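Side-chain contacts in EDD domain protein, DegV family (PDB 3JR7), which is of unknown function but probably binds lipids such as fatty acids: residues R87-Y92 and E123-E128; K247-A252 and R265-R270. All coordinates share one frame; numbering follows the deposited sequence.

Contact 1 of 2, residues R87-Y92 and E123-E128; sequences RYMESY and EEEYGE
M89 of helix 85-92 meets the E125-Y126 turn of helix 111-126 in the DegV fold; between these two segments the CA atoms nearest each other are those of M89 and E123, 9.1 Å apart. G127 N still bonds to E123 O at 3.0 Å, though G127 itself leaves helical geometry with a positive phi (86°). Between the segments the contact is a small surface patch without hydrogen bonds, and one selenomethionine carries it. M89 points toward the other helix; with CG anti to the backbone N (chi1 -174°) the chain runs outward, then bends at chi3 and presents SE and CE to different partners. SE rests on the aliphatic part of E125, 3.9 Å from CG, the two side chains crossing at about a right angle. L121 and Y122 of the same helix also touch M89, while the Y126 ring stacks with H93. On the inner side of helix 85-92, Y88 and Y92 pack on strand 98-103, and S91 OG bonds back to Y88 O at 2.7 Å. The methyl of M89 meets Y126 at the ring edge, near its plane, with CE 4.2 Å from CE2.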
loop_
_atom_site.group_PDB
_atom_site.type_symbol
_atom_site.label_atom_id
_atom_site.label_comp_id
_atom_site.label_asym_id
_atom_site.label_seq_id
_atom_site.Cartn_x
_atom_site.Cartn_y
_atom_site.Cartn_z
ATOM N N ARG A 87 -1.161 -19.811 -2.650
ATOM C CA ARG A 87 -2.006 -18.881 -3.352
ATOM C C ARG A 87 -1.212 -18.038 -4.352
ATOM O O ARG A 87 -1.709 -17.721 -5.423
ATOM C CB ARG A 87 -2.711 -17.933 -2.403
ATOM C CG ARG A 87 -4.151 -17.675 -2.795
ATOM C CD ARG A 87 -5.112 -18.423 -1.831
ATOM N NE ARG A 87 -4.547 -18.298 -0.483
ATOM C CZ ARG A 87 -4.408 -17.142 0.194
ATOM N NH1 ARG A 87 -4.857 -15.966 -0.320
ATOM N NH2 ARG A 87 -3.817 -17.185 1.399
ATOM N N TYR A 88 -0.011 -17.614 -3.981
ATOM C CA TYR A 88 0.788 -16.824 -4.911
ATOM C C TYR A 88 1.169 -17.680 -6.111
ATOM O O TYR A 88 1.050 -17.256 -7.273
ATOM C CB TYR A 88 2.015 -16.270 -4.222
ATOM C CG TYR A 88 1.809 -14.952 -3.507
ATOM C CD1 TYR A 88 1.580 -13.777 -4.235
ATOM C CD2 TYR A 88 1.970 -14.851 -2.114
ATOM C CE1 TYR A 88 1.434 -12.595 -3.615
ATOM C CE2 TYR A 88 1.876 -13.621 -1.479
ATOM C CZ TYR A 88 1.588 -12.511 -2.252
ATOM O OH TYR A 88 1.485 -11.291 -1.668
HETATM N N MSE A 89 1.607 -18.912 -5.823
HETATM C CA MSE A 89 1.960 -19.836 -6.916
HETATM C C MSE A 89 0.841 -19.995 -7.923
HETATM O O MSE A 89 1.061 -19.918 -9.132
HETATM C CB MSE A 89 2.376 -21.214 -6.388
HETATM C CG MSE A 89 2.879 -22.130 -7.516
HETATM SE SE MSE A 89 2.986 -23.998 -6.969
HETATM C CE MSE A 89 1.105 -24.439 -7.331
ATOM N N GLU A 90 -0.360 -20.219 -7.436
ATOM C CA GLU A 90 -1.503 -20.397 -8.319
ATOM C C GLU A 90 -1.774 -19.145 -9.164
ATOM O O GLU A 90 -2.155 -19.252 -10.328
ATOM C CB GLU A 90 -2.749 -20.790 -7.505
ATOM C CG GLU A 90 -2.622 -22.182 -6.848
ATOM C CD GLU A 90 -3.645 -22.465 -5.720
ATOM O OE1 GLU A 90 -4.599 -21.665 -5.546
ATOM O OE2 GLU A 90 -3.475 -23.498 -5.008
ATOM N N SER A 91 -1.557 -17.957 -8.601
ATOM C CA SER A 91 -1.741 -16.717 -9.364
ATOM C C SER A 91 -0.686 -16.546 -10.459
ATOM O O SER A 91 -0.913 -15.846 -11.441
ATOM C CB SER A 91 -1.743 -15.495 -8.449
ATOM O OG SER A 91 -0.405 -15.140 -8.014
ATOM N N TYR A 92 0.474 -17.161 -10.285
ATOM C CA TYR A 92 1.536 -17.065 -11.293
ATOM C C TYR A 92 1.226 -17.981 -12.483
ATOM O O TYR A 92 1.616 -17.736 -13.623
ATOM C CB TYR A 92 2.902 -17.432 -10.694
ATOM C CG TYR A 92 3.345 -16.683 -9.462
ATOM C CD1 TYR A 92 2.765 -15.457 -9.094
ATOM C CD2 TYR A 92 4.356 -17.194 -8.650
ATOM C CE1 TYR A 92 3.186 -14.769 -7.944
ATOM C CE2 TYR A 92 4.785 -16.526 -7.541
ATOM C CZ TYR A 92 4.190 -15.305 -7.173
ATOM O OH TYR A 92 4.644 -14.637 -6.051
ATOM N N GLU A 123 8.451 -22.881 -9.733
ATOM C CA GLU A 123 9.518 -23.356 -10.570
ATOM C C GLU A 123 9.748 -24.852 -10.375
ATOM O O GLU A 123 10.086 -25.535 -11.353
ATOM C CB GLU A 123 10.762 -22.484 -10.411
ATOM C CG GLU A 123 10.450 -21.094 -11.012
ATOM C CD GLU A 123 11.637 -20.170 -11.187
ATOM O OE1 GLU A 123 12.505 -20.132 -10.291
ATOM O OE2 GLU A 123 11.660 -19.452 -12.233
ATOM N N GLU A 124 9.477 -25.353 -9.163
ATOM C CA GLU A 124 9.547 -26.778 -8.881
ATOM C C GLU A 124 8.445 -27.534 -9.566
ATOM O O GLU A 124 8.658 -28.674 -9.937
ATOM C CB GLU A 124 9.458 -27.072 -7.381
ATOM C CG GLU A 124 10.639 -26.580 -6.658
ATOM C CD GLU A 124 10.484 -26.584 -5.167
ATOM O OE1 GLU A 124 9.452 -27.079 -4.663
ATOM O OE2 GLU A 124 11.404 -26.080 -4.501
ATOM N N GLU A 125 7.274 -26.920 -9.727
ATOM C CA GLU A 125 6.158 -27.570 -10.326
ATOM C C GLU A 125 6.072 -27.342 -11.835
ATOM O O GLU A 125 5.615 -28.216 -12.538
ATOM C CB GLU A 125 4.846 -27.142 -9.679
ATOM C CG GLU A 125 4.823 -27.278 -8.160
ATOM C CD GLU A 125 4.891 -28.747 -7.647
ATOM O OE1 GLU A 125 4.590 -29.690 -8.398
ATOM O OE2 GLU A 125 5.213 -28.931 -6.482
ATOM N N TYR A 126 6.487 -26.188 -12.346
ATOM C CA TYR A 126 6.196 -25.883 -13.738
ATOM C C TYR A 126 7.386 -25.407 -14.555
ATOM O O TYR A 126 7.220 -25.098 -15.726
ATOM C CB TYR A 126 5.113 -24.813 -13.831
ATOM C CG TYR A 126 3.837 -25.132 -13.127
ATOM C CD1 TYR A 126 2.937 -26.053 -13.652
ATOM C CD2 TYR A 126 3.495 -24.482 -11.941
ATOM C CE1 TYR A 126 1.749 -26.334 -12.999
ATOM C CE2 TYR A 126 2.324 -24.749 -11.293
ATOM C CZ TYR A 126 1.453 -25.659 -11.819
ATOM O OH TYR A 126 0.282 -25.890 -11.156
ATOM N N GLY A 127 8.548 -25.314 -13.946
ATOM C CA GLY A 127 9.739 -24.802 -14.602
ATOM C C GLY A 127 9.885 -23.286 -14.540
ATOM O O GLY A 127 9.154 -22.585 -13.842
ATOM N N GLU A 128 10.855 -22.797 -15.289
ATOM C CA GLU A 128 11.247 -21.394 -15.307
ATOM C C GLU A 128 10.118 -20.486 -15.858
ATOM O O GLU A 128 9.457 -20.827 -16.797
ATOM C CB GLU A 128 12.526 -21.214 -16.178
ATOM C CG GLU A 128 13.782 -21.801 -15.554
ATOM C CD GLU A 128 15.080 -21.555 -16.382
ATOM O OE1 GLU A 128 14.997 -21.238 -17.600
ATOM O OE2 GLU A 128 16.190 -21.668 -15.781
#

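Contact 2 of 2, residues K247-A252 and R265-R270; sequences KILAIA and RLLKER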
loop_
_atom_site.group_PDB
_atom_site.type_symbol
_atom_site.label_atom_id
_atom_site.label_comp_id
_atom_site.label_asym_id
_atom_site.label_seq_id
_atom_site.Cartn_x
_atom_site.Cartn_y
_atom_site.Cartn_z
ATOM N N LYS A 247 5.662 12.582 -11.568
ATOM C CA LYS A 247 5.114 11.619 -10.641
ATOM C C LYS A 247 3.614 11.754 -10.439
ATOM O O LYS A 247 3.043 12.830 -10.595
ATOM C CB LYS A 247 5.862 11.706 -9.294
ATOM C CG LYS A 247 7.345 11.578 -9.530
ATOM C CD LYS A 247 8.162 11.534 -8.313
ATOM C CE LYS A 247 9.603 11.130 -8.691
ATOM N NZ LYS A 247 10.507 11.223 -7.513
ATOM N N ILE A 248 2.998 10.630 -10.094
ATOM C CA ILE A 248 1.602 10.587 -9.747
ATOM C C ILE A 248 1.555 10.564 -8.215
ATOM O O ILE A 248 2.325 9.848 -7.560
ATOM C CB ILE A 248 0.922 9.346 -10.359
ATOM C CG1 ILE A 248 1.057 9.375 -11.894
ATOM C CG2 ILE A 248 -0.519 9.248 -9.910
ATOM C CD1 ILE A 248 0.249 8.243 -12.642
ATOM N N LEU A 249 0.687 11.390 -7.635
ATOM C CA LEU A 249 0.521 11.404 -6.207
ATOM C C LEU A 249 -0.759 10.654 -5.852
ATOM O O LEU A 249 -1.785 10.818 -6.487
ATOM C CB LEU A 249 0.497 12.844 -5.682
ATOM C CG LEU A 249 0.405 12.913 -4.161
ATOM C CD1 LEU A 249 1.420 13.947 -3.580
ATOM C CD2 LEU A 249 -1.028 13.207 -3.789
ATOM N N ALA A 250 -0.688 9.821 -4.834
ATOM C CA ALA A 250 -1.818 9.028 -4.417
ATOM C C ALA A 250 -2.147 9.300 -2.986
ATOM O O ALA A 250 -1.257 9.464 -2.130
ATOM C CB ALA A 250 -1.567 7.501 -4.645
ATOM N N ILE A 251 -3.448 9.332 -2.717
ATOM C CA ILE A 251 -3.974 9.509 -1.369
ATOM C C ILE A 251 -5.017 8.433 -1.055
ATOM O O ILE A 251 -5.973 8.265 -1.788
ATOM C CB ILE A 251 -4.614 10.895 -1.183
ATOM C CG1 ILE A 251 -3.603 12.002 -1.438
ATOM C CG2 ILE A 251 -5.182 11.063 0.225
ATOM C CD1 ILE A 251 -4.242 13.319 -1.789
ATOM N N ALA A 252 -4.829 7.691 0.022
ATOM C CA ALA A 252 -5.852 6.793 0.488
ATOM C C ALA A 252 -6.387 7.328 1.794
ATOM O O ALA A 252 -5.630 7.867 2.615
ATOM C CB ALA A 252 -5.301 5.378 0.675
ATOM N N ARG A 265 -5.387 19.391 -1.661
ATOM C CA ARG A 265 -5.331 20.836 -1.871
ATOM C C ARG A 265 -4.048 21.420 -1.286
ATOM O O ARG A 265 -3.345 22.181 -1.958
ATOM C CB ARG A 265 -6.584 21.501 -1.245
ATOM C CG ARG A 265 -6.656 23.015 -1.437
ATOM C CD ARG A 265 -7.835 23.675 -0.718
ATOM N NE ARG A 265 -7.522 23.817 0.706
ATOM C CZ ARG A 265 -6.645 24.687 1.196
ATOM N NH1 ARG A 265 -6.019 25.531 0.394
ATOM N NH2 ARG A 265 -6.404 24.727 2.506
ATOM N N LEU A 266 -3.709 21.038 -0.051
ATOM C CA LEU A 266 -2.468 21.490 0.570
ATOM C C LEU A 266 -1.241 21.082 -0.234
ATOM O O LEU A 266 -0.294 21.825 -0.336
ATOM C CB LEU A 266 -2.309 20.921 1.999
ATOM C CG LEU A 266 -3.328 21.394 3.049
ATOM C CD1 LEU A 266 -3.289 20.476 4.308
ATOM C CD2 LEU A 266 -3.037 22.832 3.398
ATOM N N LEU A 267 -1.235 19.867 -0.754
ATOM C CA LEU A 267 -0.079 19.382 -1.508
ATOM C C LEU A 267 0.077 20.155 -2.793
ATOM O O LEU A 267 1.179 20.487 -3.184
ATOM C CB LEU A 267 -0.205 17.877 -1.794
ATOM C CG LEU A 267 -0.064 17.038 -0.534
ATOM C CD1 LEU A 267 -0.657 15.630 -0.725
ATOM C CD2 LEU A 267 1.405 16.961 -0.002
ATOM N N LYS A 268 -1.041 20.424 -3.439
ATOM C CA LYS A 268 -1.039 21.185 -4.686
ATOM C C LYS A 268 -0.537 22.619 -4.530
ATOM O O LYS A 268 -0.002 23.192 -5.463
ATOM C CB LYS A 268 -2.435 21.217 -5.246
ATOM C CG LYS A 268 -2.533 21.817 -6.613
ATOM C CD LYS A 268 -3.894 21.480 -7.242
ATOM C CE LYS A 268 -3.826 21.475 -8.755
ATOM N NZ LYS A 268 -3.823 22.824 -9.312
ATOM N N GLU A 269 -0.702 23.190 -3.351
ATOM C CA GLU A 269 -0.134 24.476 -3.060
ATOM C C GLU A 269 1.407 24.436 -2.991
ATOM O O GLU A 269 2.065 25.486 -3.148
ATOM C CB GLU A 269 -0.652 25.011 -1.718
ATOM C CG GLU A 269 -2.119 25.293 -1.597
ATOM C CD GLU A 269 -2.490 25.818 -0.206
ATOM O OE1 GLU A 269 -2.122 25.212 0.854
ATOM O OE2 GLU A 269 -3.156 26.862 -0.179
ATOM N N ARG A 270 1.959 23.272 -2.677
ATOM C CA ARG A 270 3.371 23.102 -2.418
ATOM C C ARG A 270 4.205 22.581 -3.599
ATOM O O ARG A 270 5.354 22.864 -3.656
ATOM C CB ARG A 270 3.596 22.244 -1.170
ATOM C CG ARG A 270 2.999 22.836 0.070
ATOM C CD ARG A 270 2.781 21.880 1.166
ATOM N NE ARG A 270 2.639 22.619 2.389
ATOM C CZ ARG A 270 1.646 23.444 2.641
ATOM N NH1 ARG A 270 1.635 24.098 3.753
ATOM N NH2 ARG A 270 0.676 23.606 1.773
#
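The carbonyl O of L266 receives R270 NH2 at 2.9 Å, a bond in which the donor is tilted 29° from the carbonyl plane, on the helix whose L267 packs against L249 of strand 248-253. The same NH2 also reaches E269 OE1, a weak bond within a salt bridge, with that oxygen lying in plane at the guanidinium edge. E269 is shared: its OE2 pairs with R265 NH1 at 3.2 Å, again weakly, so one carboxylate joins two arginines in a salt-bridge network along the helix. Outside partners extend it, since R270 NE pairs with D235 on helix 226-240 and R265 NH2 with E262.

What the helix segment offers the strand is apolar: L267. Strand 248-253 and helix 257-270 are the first two elements of a beta-alpha-beta unit completed by strand 275-280, and within residues 247-252 and 265-270 they meet through one methyl, L267 CD1. It sits 3.9 Å from L249 CD1 and equally far from L249 CD2, touching both prongs of the fork as the two side chains cross at about a right angle. L249 turns that fork to the helix with CG anti to the backbone N (chi1 -177°). Two residues along the strand, I251 CD1 approaches the same methyl more loosely, at 4.4 Å. F271 adds to the packing on L249, and V237 of helix 226-240 touches L267. The chemistry thus divides by side: dispersion and the burial of methyls hold helix to strand, whereas the charged groups tie the helix to itself and to its neighbour.

In the fold
Contacts 1 and 2 both pack a helix against a neighbouring element, one at the surface and one in the interior. They lie on opposite sides of the chain's centre, with their own centres about 38 Å apart and their nearest atoms about 18 Å apart. Residues 87-92 and 123-128 belong to helices associated with the sheet containing strand 98-103; residues 247-252 and 265-270 belong to the other sheet and its crossover helix. Contact 1 has its centre about 24 Å from the chain's centre, contact 2 about 16 Å. The side chain of M89 is about 11 Å from a bound sodium ion. A polyether occupies a pocket formed by 18 residues between 47 and 295.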